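Local coordinates for protein glutathione S-transferase (PDB 7MIQ) that probably catalyses the conjugation of glutathione to electrophilic compounds, as a dimeric bacterial glutathione S-transferase of the Gtt2 class, at residues P10-V15 against G50-L55; I17-I22 against R71-A76. All blocks are in the same frame, centred on the assembly; numbering follows the deposited sequence.

Contact 1 of 2, residues P10-V15 against G50-L55; sequences PSCKRV and GKVPLL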
loop_
_atom_site.group_PDB
_atom_site.type_symbol
_atom_site.label_atom_id
_atom_site.label_comp_id
_atom_site.label_asym_id
_atom_site.label_seq_id
_atom_site.Cartn_x
_atom_site.Cartn_y
_atom_site.Cartn_z
ATOM N N PRO A 10 -6.507 4.219 15.324
ATOM C CA PRO A 10 -5.442 4.781 14.470
ATOM C C PRO A 10 -5.848 5.021 13.026
ATOM O O PRO A 10 -5.468 6.051 12.455
ATOM C CB PRO A 10 -4.329 3.729 14.575
ATOM C CG PRO A 10 -4.560 3.071 15.897
ATOM C CD PRO A 10 -6.055 3.023 16.057
ATOM N N SER A 11 -6.609 4.103 12.420
ATOM C CA SER A 11 -6.968 4.255 11.012
ATOM C C SER A 11 -7.788 5.519 10.784
ATOM O O SER A 11 -7.610 6.213 9.775
ATOM C CB SER A 11 -7.732 3.020 10.531
ATOM O OG SER A 11 -8.910 2.821 11.300
ATOM N N CYS A 12 -8.688 5.840 11.716
ATOM C CA CYS A 12 -9.484 7.055 11.584
ATOM C C CYS A 12 -8.669 8.300 11.914
ATOM O O CYS A 12 -8.863 9.353 11.294
ATOM C CB CYS A 12 -10.727 6.968 12.475
ATOM S SG CYS A 12 -11.859 5.635 12.003
ATOM N N LYS A 13 -7.752 8.204 12.882
ATOM C CA LYS A 13 -6.886 9.338 13.193
ATOM C C LYS A 13 -5.977 9.694 12.022
ATOM O O LYS A 13 -5.564 10.851 11.889
ATOM C CB LYS A 13 -6.043 9.042 14.436
ATOM C CG LYS A 13 -6.811 9.103 15.754
ATOM C CD LYS A 13 -7.428 10.476 15.979
ATOM C CE LYS A 13 -8.089 10.563 17.345
ATOM N NZ LYS A 13 -8.651 11.914 17.614
ATOM N N ARG A 14 -5.633 8.718 11.177
ATOM C CA ARG A 14 -4.853 9.035 9.984
ATOM C C ARG A 14 -5.584 10.050 9.115
ATOM O O ARG A 14 -4.970 10.981 8.580
ATOM C CB ARG A 14 -4.554 7.764 9.188
ATOM C CG ARG A 14 -3.567 6.818 9.862
ATOM C CD ARG A 14 -3.406 5.538 9.057
ATOM N NE ARG A 14 -2.542 5.718 7.895
ATOM C CZ ARG A 14 -2.247 4.758 7.030
ATOM N NH1 ARG A 14 -2.761 3.543 7.143
ATOM N NH2 ARG A 14 -1.417 5.023 6.025
ATOM N N VAL A 15 -6.899 9.890 8.976
ATOM C CA VAL A 15 -7.692 10.825 8.184
ATOM C C VAL A 15 -7.888 12.140 8.926
ATOM O O VAL A 15 -7.841 13.218 8.321
ATOM C CB VAL A 15 -9.039 10.180 7.807
ATOM C CG1 VAL A 15 -9.932 11.185 7.071
ATOM C CG2 VAL A 15 -8.807 8.936 6.960
ATOM N N GLY A 50 -14.661 -3.378 4.487
ATOM C CA GLY A 50 -15.432 -3.714 5.667
ATOM C C GLY A 50 -15.011 -3.010 6.933
ATOM O O GLY A 50 -15.297 -3.504 8.028
ATOM N N LYS A 51 -14.347 -1.860 6.825
ATOM C CA LYS A 51 -13.781 -1.198 7.989
ATOM C C LYS A 51 -14.030 0.302 7.926
ATOM O O LYS A 51 -14.363 0.859 6.877
ATOM C CB LYS A 51 -12.274 -1.474 8.114
ATOM C CG LYS A 51 -11.932 -2.915 8.467
ATOM C CD LYS A 51 -10.430 -3.127 8.550
ATOM C CE LYS A 51 -10.093 -4.574 8.873
ATOM N NZ LYS A 51 -10.644 -5.516 7.860
ATOM N N VAL A 52 -13.876 0.945 9.081
ATOM C CA VAL A 52 -13.817 2.401 9.183
ATOM C C VAL A 52 -12.349 2.795 9.075
ATOM O O VAL A 52 -11.472 1.988 9.417
ATOM C CB VAL A 52 -14.440 2.907 10.497
ATOM C CG1 VAL A 52 -15.918 2.570 10.555
ATOM C CG2 VAL A 52 -13.704 2.326 11.698
ATOM N N PRO A 53 -12.022 4.016 8.625
ATOM C CA PRO A 53 -12.934 5.103 8.244
ATOM C C PRO A 53 -13.620 4.894 6.897
ATOM O O PRO A 53 -13.128 4.149 6.046
ATOM C CB PRO A 53 -12.012 6.322 8.183
ATOM C CG PRO A 53 -10.692 5.752 7.801
ATOM C CD PRO A 53 -10.610 4.422 8.506
ATOM N N LEU A 54 -14.754 5.566 6.717
ATOM C CA LEU A 54 -15.526 5.485 5.482
ATOM C C LEU A 54 -15.998 6.884 5.130
ATOM O O LEU A 54 -16.660 7.537 5.941
ATOM C CB LEU A 54 -16.719 4.533 5.633
ATOM C CG LEU A 54 -17.571 4.285 4.383
ATOM C CD1 LEU A 54 -16.734 3.655 3.275
ATOM C CD2 LEU A 54 -18.774 3.405 4.719
ATOM N N LEU A 55 -15.653 7.345 3.931
ATOM C CA LEU A 55 -16.065 8.657 3.447
ATOM C C LEU A 55 -17.262 8.499 2.520
ATOM O O LEU A 55 -17.241 7.664 1.611
ATOM C CB LEU A 55 -14.924 9.353 2.707
ATOM C CG LEU A 55 -15.264 10.748 2.182
ATOM C CD1 LEU A 55 -15.418 11.724 3.344
ATOM C CD2 LEU A 55 -14.205 11.221 1.204
#
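Pro53 points its ring at the first turns of helix 10-22 and meets Ser11, Cys12 and Val15 there. It is the cis-proline of the thioredoxin fold, in the loop just before strand 54-56; in glutathione S-transferases this loop generally helps form the glutathione site. The cis peptide places the Val52 carbonyl oxygen beside Pro53 CD, and Ser11 reaches this edge: its OG lies 3.6 Å from Pro53 CD. Cys12 comes in over one face of the proline ring. With SG set beside its own backbone N (chi1 -64°), the sulfur packs 3.9 Å from Pro53 CB and 3.8 Å from Val52 CG2, and it also approaches Pro53 N. One turn on, Val15 meets the ring at its rim, CG2 against Pro53 CG at 3.8 Å, the two side chains set at a slant; both rest on Leu3 of strand 2-5 and Ile69 of helix 66-76. Val52 is tied by backbone hydrogen bonding to Asn38, whose loop also touches Ser11. A single hydrogen bond joins the two segments: Ser11 OG donates to Val52 O over a long 3.3 Å, from above the carbonyl plane, 37° out of it, with a C=O...OG angle of 123°.

Contact 2 of 2, residues I17-I22 against R71-A76; sequences IFLKEI and RYLDEA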
loop_
_atom_site.group_PDB
_atom_site.type_symbol
_atom_site.label_atom_id
_atom_site.label_comp_id
_atom_site.label_asym_id
_atom_site.label_seq_id
_atom_site.Cartn_x
_atom_site.Cartn_y
_atom_site.Cartn_z
ATOM N N ILE A 17 -5.978 13.713 11.142
ATOM C CA ILE A 17 -4.791 14.564 11.108
ATOM C C ILE A 17 -4.616 15.181 9.725
ATOM O O ILE A 17 -4.308 16.372 9.592
ATOM C CB ILE A 17 -3.553 13.753 11.528
ATOM C CG1 ILE A 17 -3.682 13.297 12.985
ATOM C CG2 ILE A 17 -2.277 14.562 11.325
ATOM C CD1 ILE A 17 -2.647 12.246 13.374
ATOM N N PHE A 18 -4.810 14.377 8.675
ATOM C CA PHE A 18 -4.701 14.877 7.308
ATOM C C PHE A 18 -5.699 16.000 7.053
ATOM O O PHE A 18 -5.352 17.037 6.475
ATOM C CB PHE A 18 -4.925 13.722 6.331
ATOM C CG PHE A 18 -4.563 14.038 4.905
ATOM C CD1 PHE A 18 -5.440 14.730 4.086
ATOM C CD2 PHE A 18 -3.357 13.610 4.378
ATOM C CE1 PHE A 18 -5.110 15.007 2.768
ATOM C CE2 PHE A 18 -3.018 13.881 3.061
ATOM C CZ PHE A 18 -3.894 14.583 2.256
ATOM N N LEU A 19 -6.944 15.813 7.489
ATOM C CA LEU A 19 -7.963 16.836 7.289
ATOM C C LEU A 19 -7.591 18.128 8.008
ATOM O O LEU A 19 -7.775 19.224 7.465
ATOM C CB LEU A 19 -9.315 16.310 7.769
ATOM C CG LEU A 19 -10.576 16.983 7.233
ATOM C CD1 LEU A 19 -10.550 17.037 5.715
ATOM C CD2 LEU A 19 -11.796 16.226 7.721
ATOM N N LYS A 20 -7.045 18.021 9.223
ATOM C CA LYS A 20 -6.607 19.219 9.934
ATOM C C LYS A 20 -5.451 19.904 9.217
ATOM O O LYS A 20 -5.408 21.139 9.146
ATOM C CB LYS A 20 -6.213 18.874 11.370
ATOM C CG LYS A 20 -7.375 18.794 12.342
ATOM C CD LYS A 20 -6.888 18.448 13.744
ATOM C CE LYS A 20 -8.039 18.397 14.735
ATOM N NZ LYS A 20 -7.595 17.930 16.079
ATOM N N GLU A 21 -4.501 19.127 8.684
ATOM C CA GLU A 21 -3.359 19.719 7.990
ATOM C C GLU A 21 -3.813 20.576 6.813
ATOM O O GLU A 21 -3.331 21.698 6.626
ATOM C CB GLU A 21 -2.395 18.626 7.513
ATOM C CG GLU A 21 -1.486 18.040 8.594
ATOM C CD GLU A 21 -0.403 19.012 9.055
ATOM O OE1 GLU A 21 -0.149 20.019 8.356
ATOM O OE2 GLU A 21 0.198 18.764 10.118
ATOM N N ILE A 22 -4.750 20.066 6.006
ATOM C CA ILE A 22 -5.159 20.782 4.800
ATOM C C ILE A 22 -6.258 21.800 5.066
ATOM O O ILE A 22 -6.669 22.508 4.135
ATOM C CB ILE A 22 -5.606 19.799 3.699
ATOM C CG1 ILE A 22 -6.875 19.050 4.118
ATOM C CG2 ILE A 22 -4.478 18.824 3.375
ATOM C CD1 ILE A 22 -7.374 18.079 3.059
ATOM N N ARG A 71 -6.537 10.941 -0.235
ATOM C CA ARG A 71 -6.293 11.384 -1.604
ATOM C C ARG A 71 -7.484 12.164 -2.150
ATOM O O ARG A 71 -7.310 13.193 -2.814
ATOM C CB ARG A 71 -5.967 10.191 -2.506
ATOM C CG ARG A 71 -5.587 10.608 -3.929
ATOM C CD ARG A 71 -5.140 9.441 -4.810
ATOM N NE ARG A 71 -3.984 8.736 -4.268
ATOM C CZ ARG A 71 -2.737 9.191 -4.303
ATOM N NH1 ARG A 71 -2.445 10.372 -4.824
ATOM N NH2 ARG A 71 -1.761 8.444 -3.797
ATOM N N TYR A 72 -8.705 11.699 -1.871
ATOM C CA TYR A 72 -9.885 12.440 -2.312
ATOM C C TYR A 72 -9.978 13.789 -1.608
ATOM O O TYR A 72 -10.225 14.821 -2.246
ATOM C CB TYR A 72 -11.156 11.622 -2.068
ATOM C CG TYR A 72 -12.386 12.264 -2.675
ATOM C CD1 TYR A 72 -13.115 13.228 -1.977
ATOM C CD2 TYR A 72 -12.805 11.927 -3.955
ATOM C CE1 TYR A 72 -14.232 13.830 -2.539
ATOM C CE2 TYR A 72 -13.922 12.519 -4.521
ATOM C CZ TYR A 72 -14.628 13.470 -3.811
ATOM O OH TYR A 72 -15.733 14.062 -4.377
ATOM N N LEU A 73 -9.787 13.798 -0.284
ATOM C CA LEU A 73 -9.886 15.041 0.476
ATOM C C LEU A 73 -8.826 16.047 0.059
ATOM O O LEU A 73 -9.066 17.257 0.123
ATOM C CB LEU A 73 -9.767 14.753 1.971
ATOM C CG LEU A 73 -10.880 13.914 2.599
ATOM C CD1 LEU A 73 -10.504 13.518 4.028
ATOM C CD2 LEU A 73 -12.200 14.663 2.566
ATOM N N ASP A 74 -7.645 15.569 -0.349
ATOM C CA ASP A 74 -6.599 16.476 -0.815
ATOM C C ASP A 74 -7.078 17.294 -2.009
ATOM O O ASP A 74 -6.780 18.489 -2.114
ATOM C CB ASP A 74 -5.341 15.680 -1.170
ATOM C CG ASP A 74 -4.132 16.572 -1.425
ATOM O OD1 ASP A 74 -3.933 17.544 -0.669
ATOM O OD2 ASP A 74 -3.364 16.286 -2.366
ATOM N N GLU A 75 -7.835 16.673 -2.912
ATOM C CA GLU A 75 -8.381 17.403 -4.047
ATOM C C GLU A 75 -9.664 18.141 -3.700
ATOM O O GLU A 75 -9.999 19.126 -4.367
ATOM C CB GLU A 75 -8.631 16.450 -5.216
ATOM C CG GLU A 75 -7.373 15.778 -5.729
ATOM C CD GLU A 75 -7.616 14.960 -6.979
ATOM O OE1 GLU A 75 -8.265 15.476 -7.913
ATOM O OE2 GLU A 75 -7.165 13.798 -7.026
ATOM N N ALA A 76 -10.384 17.690 -2.670
ATOM C CA ALA A 76 -11.629 18.349 -2.291
ATOM C C ALA A 76 -11.376 19.687 -1.608
ATOM O O ALA A 76 -12.165 20.621 -1.777
ATOM C CB ALA A 76 -12.450 17.439 -1.379
#
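Leu73 faces helix 10-22 and touches both Leu19 and Ile22, each through a different part of itself. Its CD1 methyl meets Leu19 CD1 at 3.9 Å, the two side chains crossing at about a right angle. Ile22 comes in beside the backbone instead: its CD1 methyl rests on the Leu73 carbonyl, 3.5 Å from Leu73 O, and lies 4.2 Å from Leu73 CB. That placement follows from Ile22 CG1 standing between its own backbone N and carbonyl carbon (chi1 66°). Phe18 supplies the remaining contact, meeting Asp74 with the edge of its ring. Asp74 CB lies in the ring plane, 3.9 Å from Phe18 CZ, and the carboxylate is turned 85° to the ring, so the pair meet without stacking.

Segments 17-22 and 71-76 run side by side in the same direction, their axes 10.3 Å apart at closest and 17° from parallel. Their parent helices, 10-22 and 66-76, are the pair that lies against one face of the four-stranded sheet in the thioredoxin-fold domain of a glutathione S-transferase. Farther out, Phe18 is flanked by Val162 and Ile165 of helix 162-177, in the C-terminal helical domain, and by Leu83. Asp74 OD1 is hydrogen-bonded to Asn79 ND2, which ties down the carboxylate beside the Phe18 edge. Helix 66-76 also belongs to the dimer interface: Arg71 NE forms a salt bridge with Glu95 of the second subunit, and Glu75 OE1 forms another with Arg91 NH2 of that same subunit.

Overall arrangement
Both contacts use helix 10-22: contact 1 takes its N-terminal half and contact 2 its C-terminal half, with centres about 13 Å apart. Along the chain their segments alternate, 10-15, 17-22, 50-55 and 71-76, so the two closures interlock within the thioredoxin-like N-terminal domain. They also meet directly: Val15 CG1 packs 3.9 Å from Leu73 CD1, and Leu55 CD2 lies equally close to Tyr72 CD1. The helix thus connects the cis-proline loop, probably at the glutathione site, with helix 66-76, whose far side faces the second subunit. Helix 162-177 borders both contacts, bringing the C-terminal domain against this same helix.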